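Local coordinates for alpha-/beta-galactoside alpha-2,3-sialyltransferase (Photobacterium phosphoreum, PDB 2ZWI), which probably transfers sialic acid from a CMP-activated donor to galactosides in alpha-2,3 linkage, as a glycosyltransferase of the GT-B clan, at residues Ala247-Thr257 with Tyr286-Met296; Leu314-Gly322 with Pro330-Tyr340. All blocks are in the same frame, centred on the assembly; numbering follows the deposited sequence.

Contact 1: residues Ala247-Thr257 with Tyr286-Met296; sequences ATAEQQIDILT and YNQQIIDAHNM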
loop_
_atom_site.group_PDB
_atom_site.type_symbol
_atom_site.label_atom_id
_atom_site.label_comp_id
_atom_site.label_asym_id
_atom_site.label_seq_id
_atom_site.Cartn_x
_atom_site.Cartn_y
_atom_site.Cartn_z
ATOM N N ALA A 247 -5.193 -9.055 -17.330
ATOM C CA ALA A 247 -6.091 -10.128 -17.801
ATOM C C ALA A 247 -7.349 -9.612 -18.504
ATOM O O ALA A 247 -7.778 -8.474 -18.300
ATOM C CB ALA A 247 -6.475 -11.073 -16.643
ATOM N N THR A 248 -7.941 -10.458 -19.334
ATOM C CA THR A 248 -9.205 -10.114 -19.969
ATOM C C THR A 248 -10.338 -10.538 -19.042
ATOM O O THR A 248 -10.105 -11.279 -18.087
ATOM C CB THR A 248 -9.361 -10.823 -21.316
ATOM O OG1 THR A 248 -9.426 -12.231 -21.094
ATOM C CG2 THR A 248 -8.172 -10.496 -22.246
ATOM N N ALA A 249 -11.559 -10.085 -19.332
ATOM C CA ALA A 249 -12.715 -10.516 -18.564
ATOM C C ALA A 249 -12.960 -12.024 -18.761
ATOM O O ALA A 249 -13.171 -12.754 -17.794
ATOM C CB ALA A 249 -13.938 -9.697 -18.933
ATOM N N GLU A 250 -12.904 -12.481 -20.016
ATOM C CA GLU A 250 -13.041 -13.908 -20.342
ATOM C C GLU A 250 -12.094 -14.792 -19.525
ATOM O O GLU A 250 -12.498 -15.843 -19.026
ATOM C CB GLU A 250 -12.805 -14.141 -21.845
ATOM C CG GLU A 250 -13.096 -15.570 -22.320
ATOM C CD GLU A 250 -12.717 -15.808 -23.782
ATOM O OE1 GLU A 250 -13.300 -16.728 -24.416
ATOM O OE2 GLU A 250 -11.837 -15.073 -24.298
ATOM N N GLN A 251 -10.838 -14.372 -19.378
ATOM C CA GLN A 251 -9.851 -15.196 -18.663
ATOM C C GLN A 251 -10.207 -15.323 -17.181
ATOM O O GLN A 251 -10.101 -16.404 -16.602
ATOM C CB GLN A 251 -8.445 -14.653 -18.849
ATOM C CG GLN A 251 -7.865 -14.887 -20.256
ATOM C CD GLN A 251 -6.631 -14.042 -20.521
ATOM O OE1 GLN A 251 -5.909 -14.270 -21.493
ATOM N NE2 GLN A 251 -6.379 -13.060 -19.658
ATOM N N GLN A 252 -10.673 -14.221 -16.590
ATOM C CA GLN A 252 -11.164 -14.234 -15.213
ATOM C C GLN A 252 -12.469 -15.043 -15.028
ATOM O O GLN A 252 -12.633 -15.733 -14.019
ATOM C CB GLN A 252 -11.294 -12.803 -14.685
ATOM C CG GLN A 252 -9.911 -12.152 -14.496
ATOM C CD GLN A 252 -9.969 -10.675 -14.224
ATOM O OE1 GLN A 252 -10.109 -10.249 -13.079
ATOM N NE2 GLN A 252 -9.826 -9.876 -15.276
ATOM N N ILE A 253 -13.374 -14.958 -16.002
ATOM C CA ILE A 253 -14.589 -15.793 -16.028
ATOM C C ILE A 253 -14.210 -17.268 -16.076
ATOM O O ILE A 253 -14.778 -18.087 -15.341
ATOM C CB ILE A 253 -15.513 -15.433 -17.233
ATOM C CG1 ILE A 253 -16.211 -14.089 -17.004
ATOM C CG2 ILE A 253 -16.584 -16.510 -17.472
ATOM C CD1 ILE A 253 -16.624 -13.382 -18.315
ATOM N N ASP A 254 -13.243 -17.603 -16.930
ATOM C CA ASP A 254 -12.751 -18.980 -17.072
ATOM C C ASP A 254 -12.108 -19.521 -15.785
ATOM O O ASP A 254 -12.346 -20.678 -15.398
ATOM C CB ASP A 254 -11.761 -19.085 -18.235
ATOM C CG ASP A 254 -12.434 -18.987 -19.612
ATOM O OD1 ASP A 254 -11.677 -18.851 -20.599
ATOM O OD2 ASP A 254 -13.691 -19.046 -19.722
ATOM N N ILE A 255 -11.296 -18.682 -15.142
ATOM C CA ILE A 255 -10.691 -18.997 -13.834
ATOM C C ILE A 255 -11.774 -19.314 -12.811
ATOM O O ILE A 255 -11.644 -20.257 -12.048
ATOM C CB ILE A 255 -9.810 -17.847 -13.286
ATOM C CG1 ILE A 255 -8.531 -17.702 -14.104
ATOM C CG2 ILE A 255 -9.428 -18.086 -11.801
ATOM C CD1 ILE A 255 -7.884 -16.349 -13.967
ATOM N N LEU A 256 -12.823 -18.507 -12.781
ATOM C CA LEU A 256 -13.934 -18.747 -11.867
ATOM C C LEU A 256 -14.717 -20.030 -12.174
ATOM O O LEU A 256 -15.204 -20.693 -11.239
ATOM C CB LEU A 256 -14.858 -17.545 -11.808
ATOM C CG LEU A 256 -14.340 -16.465 -10.873
ATOM C CD1 LEU A 256 -14.934 -15.110 -11.271
ATOM C CD2 LEU A 256 -14.614 -16.822 -9.412
ATOM N N THR A 257 -14.834 -20.400 -13.453
ATOM C CA THR A 257 -15.521 -21.663 -13.747
ATOM C C THR A 257 -14.668 -22.877 -13.391
ATOM O O THR A 257 -15.200 -23.859 -12.905
ATOM C CB THR A 257 -16.204 -21.802 -15.158
ATOM O OG1 THR A 257 -15.591 -22.842 -15.943
ATOM C CG2 THR A 257 -16.308 -20.522 -15.903
ATOM N N TYR A 286 -14.525 -3.769 -16.916
ATOM C CA TYR A 286 -15.244 -4.959 -17.374
ATOM C C TYR A 286 -15.864 -5.796 -16.241
ATOM O O TYR A 286 -16.240 -6.945 -16.475
ATOM C CB TYR A 286 -14.375 -5.838 -18.307
ATOM C CG TYR A 286 -12.986 -6.230 -17.792
ATOM C CD1 TYR A 286 -12.728 -6.410 -16.429
ATOM C CD2 TYR A 286 -11.946 -6.467 -18.685
ATOM C CE1 TYR A 286 -11.466 -6.795 -15.981
ATOM C CE2 TYR A 286 -10.691 -6.845 -18.250
ATOM C CZ TYR A 286 -10.457 -6.995 -16.894
ATOM O OH TYR A 286 -9.217 -7.376 -16.467
ATOM N N ASN A 287 -15.980 -5.229 -15.037
ATOM C CA ASN A 287 -16.463 -5.969 -13.856
ATOM C C ASN A 287 -17.879 -6.561 -13.954
ATOM O O ASN A 287 -18.132 -7.653 -13.440
ATOM C CB ASN A 287 -16.381 -5.119 -12.579
ATOM C CG ASN A 287 -14.975 -4.659 -12.259
ATOM O OD1 ASN A 287 -14.784 -3.557 -11.743
ATOM N ND2 ASN A 287 -13.988 -5.486 -12.565
ATOM N N GLN A 288 -18.803 -5.834 -14.583
ATOM C CA GLN A 288 -20.171 -6.338 -14.727
ATOM C C GLN A 288 -20.243 -7.632 -15.553
ATOM O O GLN A 288 -21.046 -8.511 -15.232
ATOM C CB GLN A 288 -21.119 -5.266 -15.280
ATOM C CG GLN A 288 -22.610 -5.543 -14.976
ATOM C CD GLN A 288 -22.902 -5.662 -13.480
ATOM O OE1 GLN A 288 -22.598 -4.759 -12.702
ATOM N NE2 GLN A 288 -23.491 -6.782 -13.078
ATOM N N GLN A 289 -19.399 -7.751 -16.584
ATOM C CA GLN A 289 -19.311 -8.960 -17.420
ATOM C C GLN A 289 -18.955 -10.210 -16.598
ATOM O O GLN A 289 -19.565 -11.280 -16.763
ATOM C CB GLN A 289 -18.248 -8.797 -18.512
ATOM C CG GLN A 289 -18.486 -7.694 -19.544
ATOM C CD GLN A 289 -17.440 -7.693 -20.657
ATOM O OE1 GLN A 289 -17.675 -7.183 -21.757
ATOM N NE2 GLN A 289 -16.293 -8.276 -20.380
ATOM N N ILE A 290 -17.944 -10.069 -15.742
ATOM C CA ILE A 290 -17.490 -11.148 -14.863
ATOM C C ILE A 290 -18.566 -11.488 -13.822
ATOM O O ILE A 290 -18.920 -12.662 -13.655
ATOM C CB ILE A 290 -16.140 -10.796 -14.161
ATOM C CG1 ILE A 290 -15.069 -10.368 -15.187
ATOM C CG2 ILE A 290 -15.650 -11.972 -13.315
ATOM C CD1 ILE A 290 -13.795 -9.792 -14.569
ATOM N N ILE A 291 -19.089 -10.457 -13.150
ATOM C CA ILE A 291 -20.087 -10.600 -12.077
ATOM C C ILE A 291 -21.358 -11.308 -12.545
ATOM O O ILE A 291 -21.938 -12.114 -11.816
ATOM C CB ILE A 291 -20.450 -9.219 -11.439
ATOM C CG1 ILE A 291 -19.320 -8.726 -10.539
ATOM C CG2 ILE A 291 -21.740 -9.297 -10.621
ATOM C CD1 ILE A 291 -19.399 -7.231 -10.219
ATOM N N ASP A 292 -21.775 -11.005 -13.766
ATOM C CA ASP A 292 -22.995 -11.567 -14.321
ATOM C C ASP A 292 -22.796 -13.022 -14.686
ATOM O O ASP A 292 -23.660 -13.861 -14.405
ATOM C CB ASP A 292 -23.428 -10.783 -15.564
ATOM C CG ASP A 292 -24.045 -9.439 -15.222
ATOM O OD1 ASP A 292 -24.393 -9.208 -14.034
ATOM O OD2 ASP A 292 -24.189 -8.615 -16.155
ATOM N N ALA A 293 -21.652 -13.319 -15.305
ATOM C CA ALA A 293 -21.358 -14.671 -15.777
ATOM C C ALA A 293 -21.307 -15.673 -14.632
ATOM O O ALA A 293 -21.472 -16.885 -14.862
ATOM C CB ALA A 293 -20.065 -14.695 -16.574
ATOM N N HIS A 294 -21.104 -15.173 -13.408
ATOM C CA HIS A 294 -20.972 -16.041 -12.239
ATOM C C HIS A 294 -21.923 -15.816 -11.051
ATOM O O HIS A 294 -21.810 -16.506 -10.028
ATOM C CB HIS A 294 -19.514 -16.130 -11.793
ATOM C CG HIS A 294 -18.668 -16.937 -12.720
ATOM N ND1 HIS A 294 -18.816 -18.300 -12.860
ATOM C CD2 HIS A 294 -17.693 -16.573 -13.585
ATOM C CE1 HIS A 294 -17.957 -18.744 -13.759
ATOM N NE2 HIS A 294 -17.261 -17.717 -14.211
ATOM N N ASN A 295 -22.861 -14.886 -11.192
ATOM C CA ASN A 295 -23.797 -14.550 -10.112
ATOM C C ASN A 295 -23.102 -14.307 -8.777
ATOM O O ASN A 295 -23.423 -14.927 -7.760
ATOM C CB ASN A 295 -24.885 -15.616 -9.964
ATOM C CG ASN A 295 -25.851 -15.611 -11.116
ATOM O OD1 ASN A 295 -25.840 -14.706 -11.957
ATOM N ND2 ASN A 295 -26.698 -16.626 -11.168
ATOM N N MET A 296 -22.151 -13.387 -8.795
ATOM C CA MET A 296 -21.354 -13.092 -7.619
ATOM C C MET A 296 -21.872 -11.842 -6.930
ATOM O O MET A 296 -22.383 -10.933 -7.576
ATOM C CB MET A 296 -19.897 -12.913 -8.027
ATOM C CG MET A 296 -19.238 -14.225 -8.444
ATOM S SD MET A 296 -17.565 -13.971 -8.997
ATOM C CE MET A 296 -17.837 -12.889 -10.381
#

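Contact 2: residues Leu314-Gly322 with Pro330-Tyr340; sequences LPDAVGGMG and PNTVENKFIFY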
loop_
_atom_site.group_PDB
_atom_site.type_symbol
_atom_site.label_atom_id
_atom_site.label_comp_id
_atom_site.label_asym_id
_atom_site.label_seq_id
_atom_site.Cartn_x
_atom_site.Cartn_y
_atom_site.Cartn_z
ATOM N N LEU A 314 -13.441 -8.895 6.609
ATOM C CA LEU A 314 -12.677 -9.862 5.815
ATOM C C LEU A 314 -13.473 -11.144 5.615
ATOM O O LEU A 314 -14.238 -11.522 6.501
ATOM C CB LEU A 314 -11.343 -10.176 6.502
ATOM C CG LEU A 314 -10.046 -9.460 6.087
ATOM C CD1 LEU A 314 -10.235 -8.331 5.061
ATOM C CD2 LEU A 314 -9.345 -8.970 7.332
ATOM N N PRO A 315 -13.271 -11.823 4.465
ATOM C CA PRO A 315 -13.965 -13.065 4.174
ATOM C C PRO A 315 -13.199 -14.231 4.784
ATOM O O PRO A 315 -12.156 -14.028 5.424
ATOM C CB PRO A 315 -13.885 -13.139 2.651
ATOM C CG PRO A 315 -12.534 -12.564 2.352
ATOM C CD PRO A 315 -12.353 -11.452 3.366
ATOM N N ASP A 316 -13.702 -15.441 4.570
ATOM C CA ASP A 316 -13.042 -16.624 5.067
ATOM C C ASP A 316 -11.864 -16.997 4.186
ATOM O O ASP A 316 -10.859 -17.540 4.665
ATOM C CB ASP A 316 -14.040 -17.774 5.166
ATOM C CG ASP A 316 -15.093 -17.515 6.216
ATOM O OD1 ASP A 316 -14.739 -17.562 7.413
ATOM O OD2 ASP A 316 -16.257 -17.235 5.850
ATOM N N ALA A 317 -11.986 -16.680 2.900
ATOM C CA ALA A 317 -11.009 -17.096 1.926
ATOM C C ALA A 317 -10.966 -16.138 0.765
ATOM O O ALA A 317 -11.909 -15.369 0.520
ATOM C CB ALA A 317 -11.299 -18.526 1.429
ATOM N N VAL A 318 -9.863 -16.221 0.032
ATOM C CA VAL A 318 -9.579 -15.295 -1.032
ATOM C C VAL A 318 -8.887 -16.070 -2.146
ATOM O O VAL A 318 -8.339 -17.152 -1.913
ATOM C CB VAL A 318 -8.714 -14.134 -0.455
ATOM C CG1 VAL A 318 -7.214 -14.331 -0.721
ATOM C CG2 VAL A 318 -9.214 -12.802 -0.925
ATOM N N GLY A 319 -8.971 -15.545 -3.362
ATOM C CA GLY A 319 -8.247 -16.088 -4.512
ATOM C C GLY A 319 -8.411 -15.125 -5.671
ATOM O O GLY A 319 -9.274 -14.248 -5.638
ATOM N N GLY A 320 -7.571 -15.252 -6.690
ATOM C CA GLY A 320 -7.745 -14.411 -7.856
ATOM C C GLY A 320 -6.456 -14.117 -8.559
ATOM O O GLY A 320 -5.642 -15.004 -8.772
ATOM N N MET A 321 -6.277 -12.851 -8.899
ATOM C CA MET A 321 -5.235 -12.425 -9.814
ATOM C C MET A 321 -4.119 -11.740 -9.053
ATOM O O MET A 321 -4.374 -11.095 -8.039
ATOM C CB MET A 321 -5.841 -11.462 -10.851
ATOM C CG MET A 321 -7.266 -11.863 -11.349
ATOM S SD MET A 321 -7.245 -13.470 -12.181
ATOM C CE MET A 321 -5.864 -13.213 -13.324
ATOM N N GLY A 322 -2.885 -11.891 -9.536
ATOM C CA GLY A 322 -1.719 -11.236 -8.935
ATOM C C GLY A 322 -2.009 -9.769 -8.685
ATOM O O GLY A 322 -2.440 -9.067 -9.600
ATOM N N PRO A 330 -4.382 -10.072 5.827
ATOM C CA PRO A 330 -3.947 -10.856 6.992
ATOM C C PRO A 330 -3.809 -12.343 6.659
ATOM O O PRO A 330 -4.605 -12.877 5.877
ATOM C CB PRO A 330 -5.071 -10.623 8.002
ATOM C CG PRO A 330 -5.669 -9.275 7.585
ATOM C CD PRO A 330 -5.629 -9.328 6.094
ATOM N N ASN A 331 -2.798 -12.999 7.230
ATOM C CA ASN A 331 -2.495 -14.402 6.896
ATOM C C ASN A 331 -3.474 -15.434 7.477
ATOM O O ASN A 331 -3.350 -16.626 7.204
ATOM C CB ASN A 331 -1.030 -14.760 7.236
ATOM C CG ASN A 331 -0.705 -14.633 8.725
ATOM O OD1 ASN A 331 0.462 -14.482 9.104
ATOM N ND2 ASN A 331 -1.721 -14.698 9.568
ATOM N N THR A 332 -4.442 -14.958 8.268
ATOM C CA THR A 332 -5.550 -15.779 8.784
ATOM C C THR A 332 -6.588 -16.068 7.699
ATOM O O THR A 332 -7.361 -17.020 7.811
ATOM C CB THR A 332 -6.307 -15.052 9.924
ATOM O OG1 THR A 332 -6.587 -13.722 9.499
ATOM C CG2 THR A 332 -5.470 -14.994 11.197
ATOM N N VAL A 333 -6.649 -15.229 6.667
ATOM C CA VAL A 333 -7.536 -15.529 5.537
ATOM C C VAL A 333 -6.858 -16.498 4.561
ATOM O O VAL A 333 -5.733 -16.273 4.127
ATOM C CB VAL A 333 -8.225 -14.250 4.890
ATOM C CG1 VAL A 333 -7.562 -12.955 5.330
ATOM C CG2 VAL A 333 -8.387 -14.349 3.368
ATOM N N GLU A 334 -7.530 -17.599 4.270
ATOM C CA GLU A 334 -6.990 -18.621 3.375
ATOM C C GLU A 334 -6.864 -18.122 1.934
ATOM O O GLU A 334 -7.822 -17.610 1.367
ATOM C CB GLU A 334 -7.867 -19.869 3.417
ATOM C CG GLU A 334 -7.390 -20.989 2.472
ATOM C CD GLU A 334 -8.439 -22.072 2.236
ATOM O OE1 GLU A 334 -9.609 -21.901 2.648
ATOM O OE2 GLU A 334 -8.090 -23.100 1.618
ATOM N N ASN A 335 -5.680 -18.282 1.345
ATOM C CA ASN A 335 -5.474 -17.987 -0.070
ATOM C C ASN A 335 -5.600 -19.277 -0.889
ATOM O O ASN A 335 -4.747 -20.151 -0.784
ATOM C CB ASN A 335 -4.094 -17.357 -0.275
ATOM C CG ASN A 335 -3.888 -16.795 -1.680
ATOM O OD1 ASN A 335 -2.783 -16.387 -2.027
ATOM N ND2 ASN A 335 -4.936 -16.778 -2.488
ATOM N N LYS A 336 -6.656 -19.401 -1.688
ATOM C CA LYS A 336 -6.896 -20.639 -2.425
ATOM C C LYS A 336 -6.082 -20.799 -3.714
ATOM O O LYS A 336 -5.720 -21.918 -4.080
ATOM C CB LYS A 336 -8.395 -20.850 -2.697
ATOM C CG LYS A 336 -9.213 -21.135 -1.441
ATOM C CD LYS A 336 -10.579 -21.678 -1.794
ATOM C CE LYS A 336 -11.435 -21.901 -0.567
ATOM N NZ LYS A 336 -10.881 -22.930 0.327
ATOM N N PHE A 337 -5.802 -19.687 -4.396
ATOM C CA PHE A 337 -5.060 -19.686 -5.664
ATOM C C PHE A 337 -4.751 -18.248 -6.078
ATOM O O PHE A 337 -5.505 -17.337 -5.739
ATOM C CB PHE A 337 -5.853 -20.392 -6.784
ATOM C CG PHE A 337 -7.243 -19.833 -7.009
ATOM C CD1 PHE A 337 -7.443 -18.731 -7.841
ATOM C CD2 PHE A 337 -8.348 -20.404 -6.381
ATOM C CE1 PHE A 337 -8.717 -18.207 -8.044
ATOM C CE2 PHE A 337 -9.627 -19.885 -6.579
ATOM C CZ PHE A 337 -9.807 -18.784 -7.415
ATOM N N ILE A 338 -3.634 -18.040 -6.779
ATOM C CA ILE A 338 -3.387 -16.766 -7.465
ATOM C C ILE A 338 -2.976 -17.027 -8.912
ATOM O O ILE A 338 -2.085 -17.840 -9.173
ATOM C CB ILE A 338 -2.301 -15.885 -6.778
ATOM C CG1 ILE A 338 -2.584 -15.694 -5.281
ATOM C CG2 ILE A 338 -2.224 -14.519 -7.451
ATOM C CD1 ILE A 338 -1.521 -14.821 -4.568
ATOM N N PHE A 339 -3.642 -16.353 -9.847
ATOM C CA PHE A 339 -3.273 -16.422 -11.257
ATOM C C PHE A 339 -2.454 -15.219 -11.657
ATOM O O PHE A 339 -2.769 -14.081 -11.299
ATOM C CB PHE A 339 -4.492 -16.539 -12.174
ATOM C CG PHE A 339 -5.028 -17.940 -12.286
ATOM C CD1 PHE A 339 -4.818 -18.690 -13.443
ATOM C CD2 PHE A 339 -5.721 -18.516 -11.223
ATOM C CE1 PHE A 339 -5.301 -19.996 -13.543
ATOM C CE2 PHE A 339 -6.196 -19.818 -11.312
ATOM C CZ PHE A 339 -5.996 -20.558 -12.473
ATOM N N TYR A 340 -1.411 -15.495 -12.421
ATOM C CA TYR A 340 -0.507 -14.468 -12.905
ATOM C C TYR A 340 -0.449 -14.483 -14.434
ATOM O O TYR A 340 -0.497 -15.544 -15.057
ATOM C CB TYR A 340 0.895 -14.718 -12.354
ATOM C CG TYR A 340 1.005 -14.731 -10.843
ATOM C CD1 TYR A 340 0.805 -15.909 -10.117
ATOM C CD2 TYR A 340 1.316 -13.561 -10.138
ATOM C CE1 TYR A 340 0.925 -15.923 -8.720
ATOM C CE2 TYR A 340 1.436 -13.565 -8.750
ATOM C CZ TYR A 340 1.243 -14.749 -8.050
ATOM O OH TYR A 340 1.371 -14.759 -6.676
#

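Contact 1: residues Ala247-Thr257 with Tyr286-Met296
Ile290 is the knob of this helix pair, seated in a hole formed by Ala249, Gln252, Ile253 and Leu256. Its branches divide the work: CD1 lies against Gln252 CB at 3.9 Å, while CG2, anti to the backbone N, meets Leu256 CD1 at 3.8 Å. Ile253 returns the packing, its CG1 lying 3.9 Å from Ala293 CB. At the C-terminal end His294 turns its ring so that Leu256 CB sits over one face, 3.6 Å from the ring centroid. Ile253 O lies at the ring's edge and accepts from NE2 (2.8 Å, 150° at the hydrogen), the donor tilted somewhat from the carbonyl plane; that oxygen also takes the helical bond from Thr257 N, so two donors hold it. Leu256 and Met296 then reach toward each other tip to tip, CD1 to SD at 3.7 Å. At the N-terminal end Ala249 CB covers one face of the Tyr286 ring. The Tyr286 hydroxyl lies near Ala247 O, a bond left doubtful because the hydroxyl is crowded in the model. Gln252 crosses this ring at about a right angle, amide and ring planes 74° apart; its NE2 donates to Thr248 O with a fairly straight N-H (163°), coming from above the carbonyl plane, and its OE1 accepts from Thr242 N. The helices run roughly parallel, axes 9.3 Å apart, with Leu256 touching Phe239 and Ile290 touching Phe278 of neighbouring strands. This is the packing of successive helices on one face of a Rossmann-like parallel sheet, here in the CMP-binding half of a GT-B fold.

Contact 2: residues Leu314-Gly322 with Pro330-Tyr340
Phe337 lays its ring over Gly319, whose CA stands almost on the ring normal, 4.2 Å from the centroid. The ring gets there because CG is held between the backbone N and the carbonyl carbon (chi1 55°), which folds it back over a neighbour with no side chain in the way. Around this CH-pi contact the parallel strands 317-321 and 334-340 exchange backbone bonds. Val318 N donates to Glu334 O, and Val318 O receives Lys336 N at 2.8 Å in an almost straight bond (175°), with a weak second donor in Asn335 ND2. Beyond Val318 the register slips by one, a beta bulge, and the pairing resumes with Gly320 N to Phe337 O and Phe339 N to Gly320 O. Gly320 crosses this region at phi 150°, a backbone setting readily open to glycine. The two strands belong to a beta-alpha-beta unit with helix 325-328 between them, within the parallel sheet of the CMP-binding half of the GT-B fold, 334-340 lying next to its outer strand 366-368; Gly322, just past the C-terminal end of strand 317-321, lies about 6 Å from bound CMP at nearest atoms.

At the start of the pairing, Lys336 NZ forms a salt bridge to Glu334 OE1 (2.8 Å), and Ala317 CB touches Lys336 CE at 3.9 Å. On the other face Val318 CB meets Val333 CG2 at 3.8 Å, and farther out Leu314 CD2 reaches Pro330 CG tip to tip at 3.7 Å. Toward the other end Met321 curls back on itself through its last two torsions and brings CE to Phe339 CB at 3.8 Å. Ile255 of helix 249-259 packs on Met321, Phe337 and Phe339, while Met355 of helix 350-357 backs Ile338 and Tyr340.

In the fold
Contact 2 is buried, a pairing of two neighbouring strands inside the six-stranded sheet, whereas contact 1 lies farther out, where two helices pack together and several of their residues face solvent. They touch through helix 249-259: Ile255 CD1 lies 3.4 Å from Met321 SD and 3.7 Å from Phe339 CG, so the helix that presents one side to 286-296 presents another to the sheet. Their chemistry differs accordingly. Contact 2 is held mainly by backbone hydrogen bonds, with a glycine making room for an aromatic ring; contact 1 depends on interlocking aliphatic side chains, with a histidine-to-carbonyl bond as its clearest polar link. Both come near the CMP pocket, contact 1 through Gln252 and contact 2 through Gly322 among others.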